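Local coordinates for protein phosphoethanolamine N-methyltransferase 1 (Haemonchus contortus, PDB 4KRG) that probably transfers a methyl group from S-adenosylmethionine to phosphoethanolamine, a step on the nematode route to phosphocholine, at residues D14-F19 with M131-D136; R70-L75 with V82-F87; T174-S177 with A181-T184. One frame throughout, in Å; residues are numbered along the deposited sequence.

The three contacts line the neighbouring S-adenosylhomocysteine and phosphoethanolamine sites. Along the chain, interaction 2 (70-75 with 82-87), joining helix 70-78 to strand 81-86, is nested inside the loop closed by interaction 1 (14-19 with 131-136); interaction 3 (174-177 with 181-184) follows both, within the loop between strand 154-161 and helix 189-198. Centres of interactions 1 and 2 lie about 19 Å apart, both reaching S-adenosylhomocysteine; those of 1 and 3 about 12 Å, both reaching phosphoethanolamine. Interactions 2 and 3 stay about 10 Å apart at their nearest atoms. Interaction 1 sits at the junction: helix 9-21 packs on F87 and P183, and Y133 meets both ligands, so cofactor and substrate sites share one wall.

Interaction 1: residues D14-F19 with M131-D136; sequences DSFKTF and MMYLSD. With OPE (phosphoric acid mono-(2-amino-ethyl) ester), chain C; SAH (S-adenosyl-L-homocysteine), chain D.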
loop_
_atom_site.group_PDB
_atom_site.type_symbol
_atom_site.label_atom_id
_atom_site.label_comp_id
_atom_site.label_asym_id
_atom_site.label_seq_id
_atom_site.Cartn_x
_atom_site.Cartn_y
_atom_site.Cartn_z
ATOM N N ASP A 14 9.234 -10.845 25.054
ATOM C CA ASP A 14 8.429 -10.689 26.260
ATOM C C ASP A 14 8.035 -9.241 26.523
ATOM O O ASP A 14 7.099 -8.981 27.272
ATOM C CB ASP A 14 9.158 -11.265 27.477
ATOM C CG ASP A 14 8.245 -11.437 28.680
ATOM O OD1 ASP A 14 7.014 -11.553 28.490
ATOM O OD2 ASP A 14 8.760 -11.466 29.821
ATOM N N SER A 15 8.738 -8.293 25.911
ATOM C CA SER A 15 8.388 -6.885 26.094
ATOM C C SER A 15 7.064 -6.571 25.405
ATOM O O SER A 15 6.317 -5.696 25.840
ATOM C CB SER A 15 9.488 -5.964 25.577
ATOM O OG SER A 15 9.401 -5.803 24.179
ATOM N N PHE A 16 6.776 -7.292 24.327
ATOM C CA PHE A 16 5.519 -7.123 23.608
ATOM C C PHE A 16 4.363 -7.783 24.349
ATOM O O PHE A 16 3.291 -7.199 24.477
ATOM C CB PHE A 16 5.631 -7.649 22.176
ATOM C CG PHE A 16 6.346 -6.711 21.241
ATOM C CD1 PHE A 16 5.800 -5.473 20.929
ATOM C CD2 PHE A 16 7.558 -7.066 20.668
ATOM C CE1 PHE A 16 6.457 -4.601 20.070
ATOM C CE2 PHE A 16 8.216 -6.201 19.803
ATOM C CZ PHE A 16 7.664 -4.968 19.506
ATOM N N LYS A 17 4.585 -8.997 24.844
ATOM C CA LYS A 17 3.580 -9.699 25.640
ATOM C C LYS A 17 3.244 -8.923 26.917
ATOM O O LYS A 17 2.087 -8.877 27.340
ATOM C CB LYS A 17 4.062 -11.118 25.956
ATOM C CG LYS A 17 3.273 -11.848 27.017
ATOM C CD LYS A 17 1.847 -12.080 26.584
ATOM C CE LYS A 17 1.147 -13.038 27.536
ATOM N NZ LYS A 17 1.278 -12.634 28.968
ATOM N N THR A 18 4.258 -8.292 27.505
ATOM C CA THR A 18 4.080 -7.435 28.677
ATOM C C THR A 18 3.268 -6.186 28.338
ATOM O O THR A 18 2.400 -5.770 29.105
ATOM C CB THR A 18 5.429 -6.979 29.249
ATOM O OG1 THR A 18 6.323 -8.091 29.319
ATOM C CG2 THR A 18 5.249 -6.395 30.638
ATOM N N PHE A 19 3.568 -5.578 27.195
ATOM C CA PHE A 19 2.801 -4.432 26.728
ATOM C C PHE A 19 1.331 -4.806 26.584
ATOM O O PHE A 19 0.451 -4.097 27.062
ATOM C CB PHE A 19 3.341 -3.917 25.394
ATOM C CG PHE A 19 2.517 -2.810 24.796
ATOM C CD1 PHE A 19 2.695 -1.497 25.207
ATOM C CD2 PHE A 19 1.567 -3.083 23.820
ATOM C CE1 PHE A 19 1.934 -0.477 24.656
ATOM C CE2 PHE A 19 0.803 -2.067 23.264
ATOM C CZ PHE A 19 0.986 -0.763 23.681
HETATM N N MSE A 131 2.798 -7.283 12.293
HETATM C CA MSE A 131 4.231 -7.178 11.993
HETATM C C MSE A 131 4.922 -6.101 12.832
HETATM O O MSE A 131 6.089 -6.233 13.194
HETATM C CB MSE A 131 4.471 -6.890 10.505
HETATM C CG MSE A 131 3.908 -7.908 9.523
HETATM SE SE MSE A 131 4.571 -9.725 9.822
HETATM C CE MSE A 131 3.105 -10.349 10.971
HETATM N N MSE A 132 4.188 -5.035 13.132
HETATM C CA MSE A 132 4.699 -3.929 13.935
HETATM C C MSE A 132 5.023 -4.372 15.365
HETATM O O MSE A 132 5.700 -3.653 16.098
HETATM C CB MSE A 132 3.663 -2.810 13.968
HETATM C CG MSE A 132 2.332 -3.298 14.491
HETATM SE SE MSE A 132 0.797 -2.210 13.953
HETATM C CE MSE A 132 0.991 -0.764 15.249
ATOM N N TYR A 133 4.531 -5.548 15.759
ATOM C CA TYR A 133 4.819 -6.101 17.083
ATOM C C TYR A 133 5.832 -7.250 17.016
ATOM O O TYR A 133 5.990 -8.003 17.979
ATOM C CB TYR A 133 3.530 -6.553 17.786
ATOM C CG TYR A 133 2.500 -5.455 17.942
ATOM C CD1 TYR A 133 2.757 -4.347 18.737
ATOM C CD2 TYR A 133 1.266 -5.532 17.304
ATOM C CE1 TYR A 133 1.818 -3.338 18.880
ATOM C CE2 TYR A 133 0.318 -4.527 17.446
ATOM C CZ TYR A 133 0.604 -3.434 18.236
ATOM O OH TYR A 133 -0.318 -2.425 18.376
ATOM N N LEU A 134 6.514 -7.370 15.880
ATOM C CA LEU A 134 7.579 -8.357 15.699
ATOM C C LEU A 134 8.893 -7.658 15.352
ATOM O O LEU A 134 8.878 -6.559 14.817
ATOM C CB LEU A 134 7.224 -9.335 14.580
ATOM C CG LEU A 134 5.961 -10.177 14.755
ATOM C CD1 LEU A 134 5.747 -11.094 13.562
ATOM C CD2 LEU A 134 6.037 -10.987 16.022
ATOM N N SER A 135 10.029 -8.288 15.647
ATOM C CA SER A 135 11.318 -7.734 15.232
ATOM C C SER A 135 11.479 -7.962 13.740
ATOM O O SER A 135 10.732 -8.739 13.150
ATOM C CB SER A 135 12.468 -8.403 15.975
ATOM O OG SER A 135 12.554 -9.769 15.614
ATOM N N ASP A 136 12.447 -7.283 13.135
ATOM C CA ASP A 136 12.717 -7.447 11.711
ATOM C C ASP A 136 12.970 -8.902 11.333
ATOM O O ASP A 136 12.479 -9.376 10.309
ATOM C CB ASP A 136 13.909 -6.585 11.282
ATOM C CG ASP A 136 13.536 -5.137 11.060
ATOM O OD1 ASP A 136 12.449 -4.718 11.502
ATOM O OD2 ASP A 136 14.344 -4.413 10.444
HETATM C CA OPE C . -3.064 0.396 16.701
HETATM C CB OPE C . -3.768 -0.786 17.282
HETATM O O1 OPE C . -1.994 2.992 17.319
HETATM O O2 OPE C . -0.682 2.100 15.450
HETATM O O3 OPE C . 0.232 1.924 17.763
HETATM O O4 OPE C . -1.742 0.541 17.071
HETATM N N OPE C . -3.125 -2.067 17.145
HETATM P P OPE C . -1.016 1.915 16.908
HETATM N N SAH D . -5.896 -7.973 14.815
HETATM C CA SAH D . -6.910 -7.562 15.799
HETATM C CB SAH D . -6.175 -7.030 17.077
HETATM C CG SAH D . -5.178 -5.908 16.795
HETATM S SD SAH D . -4.137 -5.423 18.202
HETATM C C SAH D . -7.819 -6.545 15.235
HETATM O O SAH D . -7.394 -5.729 14.431
HETATM O OXT SAH D . -8.872 -6.335 15.796
HETATM C "C5'" SAH D . -2.846 -6.690 18.301
HETATM C "C4'" SAH D . -3.210 -8.040 18.600
HETATM O "O4'" SAH D . -2.142 -8.932 18.185
HETATM C "C3'" SAH D . -3.385 -8.245 20.051
HETATM O "O3'" SAH D . -4.457 -9.133 20.270
HETATM C "C2'" SAH D . -2.141 -8.869 20.479
HETATM O "O2'" SAH D . -2.339 -9.658 21.618
HETATM C "C1'" SAH D . -1.769 -9.684 19.298
HETATM N N9 SAH D . -0.306 -10.028 19.233
HETATM C C8 SAH D . 0.730 -9.182 19.166
HETATM N N7 SAH D . 1.829 -9.914 18.976
HETATM C C5 SAH D . 1.504 -11.207 18.917
HETATM C C6 SAH D . 2.241 -12.391 18.741
HETATM N N6 SAH D . 3.607 -12.369 18.585
HETATM N N1 SAH D . 1.570 -13.557 18.726
HETATM C C2 SAH D . 0.251 -13.610 18.873
HETATM N N3 SAH D . -0.478 -12.495 19.045
HETATM C C4 SAH D . 0.118 -11.289 19.069
#
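F16 of helix 9-21 approaches the loop after strand 122-126 most closely at Y133, with their CA atoms 6.6 Å apart. This is the N-terminal helix of a Rossmann-like methyltransferase lying over the loop whose Y133 touches both cofactor product and substrate. The backbone carbonyl of Y133 rests over one face of the F16 ring, its O 3.3 Å from F16 CD2 and displaced toward the rim; on the opposite face sits S15 OG. R13 also donates to this oxygen, so the carbonyl meets a ring and a charged group together. The two side chains cross obliquely, with F16 CE1 in plane at the edge of the Y133 ring and F16 CD1 3.9 Å from Y133 CD1.

Y133 takes chi1 -57°, CG beside its backbone N, which turns the phenol alongside SAH and its hydroxyl to the OPE amine. Its CE2 packs 3.9 Å from SAH C5', M132 CG lies over one face, and W20 adds an edge-to-face contact. L134 CD2 reaches the adenine, 3.8 Å from SAH N6. The selenomethionine M132, bent at chi3, brings CE to 3.3 Å from OPE O2. Y133 OH accepts a hydrogen bond from the substrate amine, OPE N, at 3.1 Å.

Interaction 2: residues R70-L75 with V82-F87; sequences RFTTVL and VLSTDF. With SAH (S-adenosyl-L-homocysteine), chain D.
The F87 ring lies with one face against the adenine of S-adenosylhomocysteine, SAH C5 sitting 3.5 Å above its plane and over its centre, while SAH O2' comes in at the ring edge, 3.1 Å from F87 CE2. F71 meets the other end of the ligand edge-on, its CE2 3.4 Å from SAH O in the ring plane. The same F71 atom lies over one face of the R70 guanidinium, toward its rim, and the guanidinium edge is turned to the carboxylate: R70 NE donates to SAH OXT at 2.6 Å and R70 NH2 to SAH O at 3.2 Å, with N-H...O angles of 134° and 136°, so both bonds are bent. An extended chain from CG to NE carries the group there, and E42 takes NH1 in a salt bridge.

Helix 70-78 and strand 81-86 belong to one beta-alpha-beta unit of the Rossmann-like fold, and their short segments run nearly antiparallel at 173°. They join through S84 OG, which donates to T72 OG1 at 2.5 Å, a distance whose exact value is doubtful, and through L75 CB against V82 CG2 at 4.3 Å; D63 also bonds T72 OG1. At the strand's end D86 accepts both ribose hydroxyls, SAH O2' reaching D86 OD2 at 2.7 Å. This is the acidic ribose-binding position of such methyltransferases; a cationic side chain at the carboxylate and an acidic one at the ribose match the ligand's own polarity, with F87 on the adenine.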
loop_
_atom_site.group_PDB
_atom_site.type_symbol
_atom_site.label_atom_id
_atom_site.label_comp_id
_atom_site.label_asym_id
_atom_site.label_seq_id
_atom_site.Cartn_x
_atom_site.Cartn_y
_atom_site.Cartn_z
ATOM N N ARG A 70 -12.730 -9.608 16.279
ATOM C CA ARG A 70 -13.701 -8.850 15.487
ATOM C C ARG A 70 -13.678 -9.198 13.991
ATOM O O ARG A 70 -14.691 -9.098 13.317
ATOM C CB ARG A 70 -13.581 -7.344 15.732
ATOM C CG ARG A 70 -12.229 -6.772 15.447
ATOM C CD ARG A 70 -12.095 -5.334 15.932
ATOM N NE ARG A 70 -10.889 -4.758 15.361
ATOM C CZ ARG A 70 -10.842 -3.989 14.280
ATOM N NH1 ARG A 70 -11.944 -3.645 13.630
ATOM N NH2 ARG A 70 -9.677 -3.556 13.853
ATOM N N PHE A 71 -12.531 -9.624 13.478
ATOM C CA PHE A 71 -12.470 -10.123 12.108
ATOM C C PHE A 71 -12.879 -11.593 12.032
ATOM O O PHE A 71 -13.589 -11.997 11.109
ATOM C CB PHE A 71 -11.070 -9.940 11.523
ATOM C CG PHE A 71 -10.704 -8.511 11.272
ATOM C CD1 PHE A 71 -11.279 -7.812 10.223
ATOM C CD2 PHE A 71 -9.782 -7.866 12.077
ATOM C CE1 PHE A 71 -10.942 -6.484 9.980
ATOM C CE2 PHE A 71 -9.440 -6.539 11.837
ATOM C CZ PHE A 71 -10.026 -5.852 10.787
ATOM N N THR A 72 -12.417 -12.385 12.998
ATOM C CA THR A 72 -12.740 -13.810 13.063
ATOM C C THR A 72 -14.238 -14.023 12.948
ATOM O O THR A 72 -14.698 -14.891 12.210
ATOM C CB THR A 72 -12.223 -14.444 14.371
ATOM O OG1 THR A 72 -10.798 -14.535 14.317
ATOM C CG2 THR A 72 -12.796 -15.836 14.566
ATOM N N THR A 73 -14.991 -13.196 13.664
ATOM C CA THR A 73 -16.445 -13.261 13.670
ATOM C C THR A 73 -17.038 -13.240 12.261
ATOM O O THR A 73 -17.909 -14.043 11.940
ATOM C CB THR A 73 -17.037 -12.113 14.508
ATOM O OG1 THR A 73 -16.639 -12.276 15.875
ATOM C CG2 THR A 73 -18.547 -12.121 14.430
ATOM N N VAL A 74 -16.556 -12.332 11.421
ATOM C CA VAL A 74 -17.093 -12.189 10.078
ATOM C C VAL A 74 -16.428 -13.150 9.090
ATOM O O VAL A 74 -17.076 -13.636 8.163
ATOM C CB VAL A 74 -16.995 -10.728 9.580
ATOM C CG1 VAL A 74 -17.632 -10.583 8.206
ATOM C CG2 VAL A 74 -17.677 -9.780 10.563
ATOM N N LEU A 75 -15.145 -13.435 9.294
ATOM C CA LEU A 75 -14.422 -14.366 8.423
ATOM C C LEU A 75 -15.081 -15.746 8.409
ATOM O O LEU A 75 -15.247 -16.354 7.355
ATOM C CB LEU A 75 -12.953 -14.492 8.843
ATOM C CG LEU A 75 -12.024 -13.285 8.639
ATOM C CD1 LEU A 75 -10.706 -13.500 9.383
ATOM C CD2 LEU A 75 -11.749 -13.035 7.162
ATOM N N VAL A 82 -11.943 -21.393 10.300
ATOM C CA VAL A 82 -11.001 -20.356 10.697
ATOM C C VAL A 82 -10.274 -20.796 11.959
ATOM O O VAL A 82 -10.903 -21.244 12.914
ATOM C CB VAL A 82 -11.717 -19.021 10.973
ATOM C CG1 VAL A 82 -10.708 -17.921 11.297
ATOM C CG2 VAL A 82 -12.595 -18.629 9.792
ATOM N N LEU A 83 -8.951 -20.685 11.949
ATOM C CA LEU A 83 -8.163 -20.833 13.164
ATOM C C LEU A 83 -7.811 -19.451 13.682
ATOM O O LEU A 83 -7.168 -18.662 12.991
ATOM C CB LEU A 83 -6.879 -21.613 12.898
ATOM C CG LEU A 83 -5.850 -21.523 14.026
ATOM C CD1 LEU A 83 -6.368 -22.211 15.271
ATOM C CD2 LEU A 83 -4.519 -22.117 13.601
ATOM N N SER A 84 -8.227 -19.161 14.907
ATOM C CA SER A 84 -8.055 -17.834 15.472
ATOM C C SER A 84 -7.073 -17.907 16.639
ATOM O O SER A 84 -7.290 -18.660 17.589
ATOM C CB SER A 84 -9.408 -17.325 15.945
ATOM O OG SER A 84 -9.469 -15.922 15.894
ATOM N N THR A 85 -5.985 -17.139 16.564
ATOM C CA THR A 85 -4.926 -17.211 17.573
ATOM C C THR A 85 -4.566 -15.833 18.139
ATOM O O THR A 85 -4.677 -14.821 17.450
ATOM C CB THR A 85 -3.636 -17.835 17.006
ATOM O OG1 THR A 85 -2.954 -16.875 16.188
ATOM C CG2 THR A 85 -3.944 -19.067 16.176
ATOM N N ASP A 86 -4.126 -15.809 19.394
ATOM C CA ASP A 86 -3.604 -14.596 20.021
ATOM C C ASP A 86 -2.769 -15.014 21.219
ATOM O O ASP A 86 -3.033 -16.058 21.818
ATOM C CB ASP A 86 -4.746 -13.679 20.466
ATOM C CG ASP A 86 -4.315 -12.228 20.606
ATOM O OD1 ASP A 86 -4.406 -11.483 19.606
ATOM O OD2 ASP A 86 -3.881 -11.828 21.711
ATOM N N PHE A 87 -1.762 -14.221 21.579
ATOM C CA PHE A 87 -0.938 -14.605 22.727
ATOM C C PHE A 87 -1.444 -14.064 24.071
ATOM O O PHE A 87 -0.893 -14.378 25.123
ATOM C CB PHE A 87 0.573 -14.386 22.479
ATOM C CG PHE A 87 1.021 -12.942 22.470
ATOM C CD1 PHE A 87 2.370 -12.648 22.546
ATOM C CD2 PHE A 87 0.120 -11.896 22.380
ATOM C CE1 PHE A 87 2.811 -11.348 22.543
ATOM C CE2 PHE A 87 0.558 -10.588 22.379
ATOM C CZ PHE A 87 1.904 -10.312 22.457
HETATM N N SAH D . -5.896 -7.973 14.815
HETATM C CA SAH D . -6.910 -7.562 15.799
HETATM C CB SAH D . -6.175 -7.030 17.077
HETATM C CG SAH D . -5.178 -5.908 16.795
HETATM S SD SAH D . -4.137 -5.423 18.202
HETATM C C SAH D . -7.819 -6.545 15.235
HETATM O O SAH D . -7.394 -5.729 14.431
HETATM O OXT SAH D . -8.872 -6.335 15.796
HETATM C "C5'" SAH D . -2.846 -6.690 18.301
HETATM C "C4'" SAH D . -3.210 -8.040 18.600
HETATM O "O4'" SAH D . -2.142 -8.932 18.185
HETATM C "C3'" SAH D . -3.385 -8.245 20.051
HETATM O "O3'" SAH D . -4.457 -9.133 20.270
HETATM C "C2'" SAH D . -2.141 -8.869 20.479
HETATM O "O2'" SAH D . -2.339 -9.658 21.618
HETATM C "C1'" SAH D . -1.769 -9.684 19.298
HETATM N N9 SAH D . -0.306 -10.028 19.233
HETATM C C8 SAH D . 0.730 -9.182 19.166
HETATM N N7 SAH D . 1.829 -9.914 18.976
HETATM C C5 SAH D . 1.504 -11.207 18.917
HETATM C C6 SAH D . 2.241 -12.391 18.741
HETATM N N6 SAH D . 3.607 -12.369 18.585
HETATM N N1 SAH D . 1.570 -13.557 18.726
HETATM C C2 SAH D . 0.251 -13.610 18.873
HETATM N N3 SAH D . -0.478 -12.495 19.045
HETATM C C4 SAH D . 0.118 -11.289 19.069
#

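Interaction 3: residues T174-S177 with A181-T184; sequences TMHS and ANPT. With OPE (phosphoric acid mono-(2-amino-ethyl) ester), chain C.
H176 leaves the backbone with CB directed toward segment 181-184, and chi1 of -79° puts CG beside its backbone N, from where the imidazole extends to the phosphate of phosphoethanolamine. H176 CG is still 4.0 Å from N182 ND2, the amide nitrogen that lies over one face of the ring, offset toward the rim. H176 ND1 passes 3.5 Å from the same N182 ND2. Contact is tightest at H176 CE1, which stands 3.2 Å from N182 ND2 and 3.3 Å from N182 OD1, so the amide end borders this carbon. H176 CD2, on the other side of the ring, approaches the ligand at 3.9 Å from OPE O3. The tip, H176 NE2, donates to OPE O3 at 2.9 Å with an N-H...O angle of 169°, a nearly straight bond to an oxygen in the ring plane.

The two side chains cross at about a right angle, with ring and amide planes 45° apart. T184 OG1 restrains the N182 amide by donating to N182 OD1 at 2.7 Å, from a position tilted out of the carbonyl plane, while N182 ND2 bonds Y186 OH, which also hydrogen-bonds the substrate. At the base of H176, its backbone N donates to T174 OG1, closing an ST turn. N182, held by T184 and Y186, thus lies as a second-shell residue over the face of a histidine that bonds the phosphate in the phosphoethanolamine pocket, where S161, S166 and Y186 also bond the substrate.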
loop_
_atom_site.group_PDB
_atom_site.type_symbol
_atom_site.label_atom_id
_atom_site.label_comp_id
_atom_site.label_asym_id
_atom_site.label_seq_id
_atom_site.Cartn_x
_atom_site.Cartn_y
_atom_site.Cartn_z
ATOM N N THR A 174 -5.222 8.340 21.538
ATOM C CA THR A 174 -4.447 7.142 21.824
ATOM C C THR A 174 -4.736 6.508 23.182
ATOM O O THR A 174 -5.106 7.185 24.141
ATOM C CB THR A 174 -2.936 7.390 21.695
ATOM O OG1 THR A 174 -2.263 6.136 21.527
ATOM C CG2 THR A 174 -2.391 8.108 22.922
HETATM N N MSE A 175 -4.574 5.188 23.234
HETATM C CA MSE A 175 -4.650 4.439 24.481
HETATM C C MSE A 175 -3.245 4.111 24.948
HETATM O O MSE A 175 -3.051 3.451 25.971
HETATM C CB MSE A 175 -5.431 3.143 24.292
HETATM C CG MSE A 175 -6.925 3.326 24.224
HETATM SE SE MSE A 175 -7.651 4.088 25.852
HETATM C CE MSE A 175 -7.311 2.588 27.048
ATOM N N HIS A 176 -2.264 4.564 24.178
ATOM C CA HIS A 176 -0.875 4.441 24.583
ATOM C C HIS A 176 -0.627 5.262 25.835
ATOM O O HIS A 176 -1.344 6.225 26.110
ATOM C CB HIS A 176 0.055 4.916 23.471
ATOM C CG HIS A 176 0.241 3.910 22.378
ATOM N ND1 HIS A 176 0.910 2.729 22.569
ATOM C CD2 HIS A 176 -0.155 3.925 21.082
ATOM C CE1 HIS A 176 0.922 2.046 21.436
ATOM N NE2 HIS A 176 0.283 2.746 20.521
ATOM N N SER A 177 0.387 4.869 26.596
ATOM C CA SER A 177 0.821 5.654 27.738
ATOM C C SER A 177 1.621 6.857 27.251
ATOM O O SER A 177 2.461 6.736 26.360
ATOM C CB SER A 177 1.670 4.802 28.677
ATOM O OG SER A 177 2.248 5.597 29.693
ATOM N N ALA A 181 7.649 4.232 27.276
ATOM C CA ALA A 181 8.148 4.041 25.925
ATOM C C ALA A 181 7.184 3.136 25.174
ATOM O O ALA A 181 6.604 2.214 25.752
ATOM C CB ALA A 181 9.528 3.430 25.949
ATOM N N ASN A 182 7.012 3.407 23.886
ATOM C CA ASN A 182 6.186 2.572 23.028
ATOM C C ASN A 182 7.091 1.666 22.198
ATOM O O ASN A 182 7.850 2.149 21.357
ATOM C CB ASN A 182 5.331 3.462 22.132
ATOM C CG ASN A 182 4.338 2.685 21.305
ATOM O OD1 ASN A 182 4.184 1.476 21.462
ATOM N ND2 ASN A 182 3.650 3.384 20.417
ATOM N N PRO A 183 7.020 0.346 22.435
ATOM C CA PRO A 183 7.909 -0.657 21.830
ATOM C C PRO A 183 7.608 -0.940 20.363
ATOM O O PRO A 183 8.410 -1.577 19.676
ATOM C CB PRO A 183 7.611 -1.915 22.650
ATOM C CG PRO A 183 6.191 -1.747 23.069
ATOM C CD PRO A 183 6.042 -0.272 23.347
ATOM N N THR A 184 6.454 -0.475 19.902
ATOM C CA THR A 184 5.971 -0.770 18.560
ATOM C C THR A 184 6.964 -0.366 17.463
ATOM O O THR A 184 7.633 0.665 17.562
ATOM C CB THR A 184 4.622 -0.077 18.326
ATOM O OG1 THR A 184 3.765 -0.336 19.444
ATOM C CG2 THR A 184 3.972 -0.577 17.057
HETATM C CA OPE C . -3.064 0.396 16.701
HETATM C CB OPE C . -3.768 -0.786 17.282
HETATM O O1 OPE C . -1.994 2.992 17.319
HETATM O O2 OPE C . -0.682 2.100 15.450
HETATM O O3 OPE C . 0.232 1.924 17.763
HETATM O O4 OPE C . -1.742 0.541 17.071
HETATM N N OPE C . -3.125 -2.067 17.145
HETATM P P OPE C . -1.016 1.915 16.908
#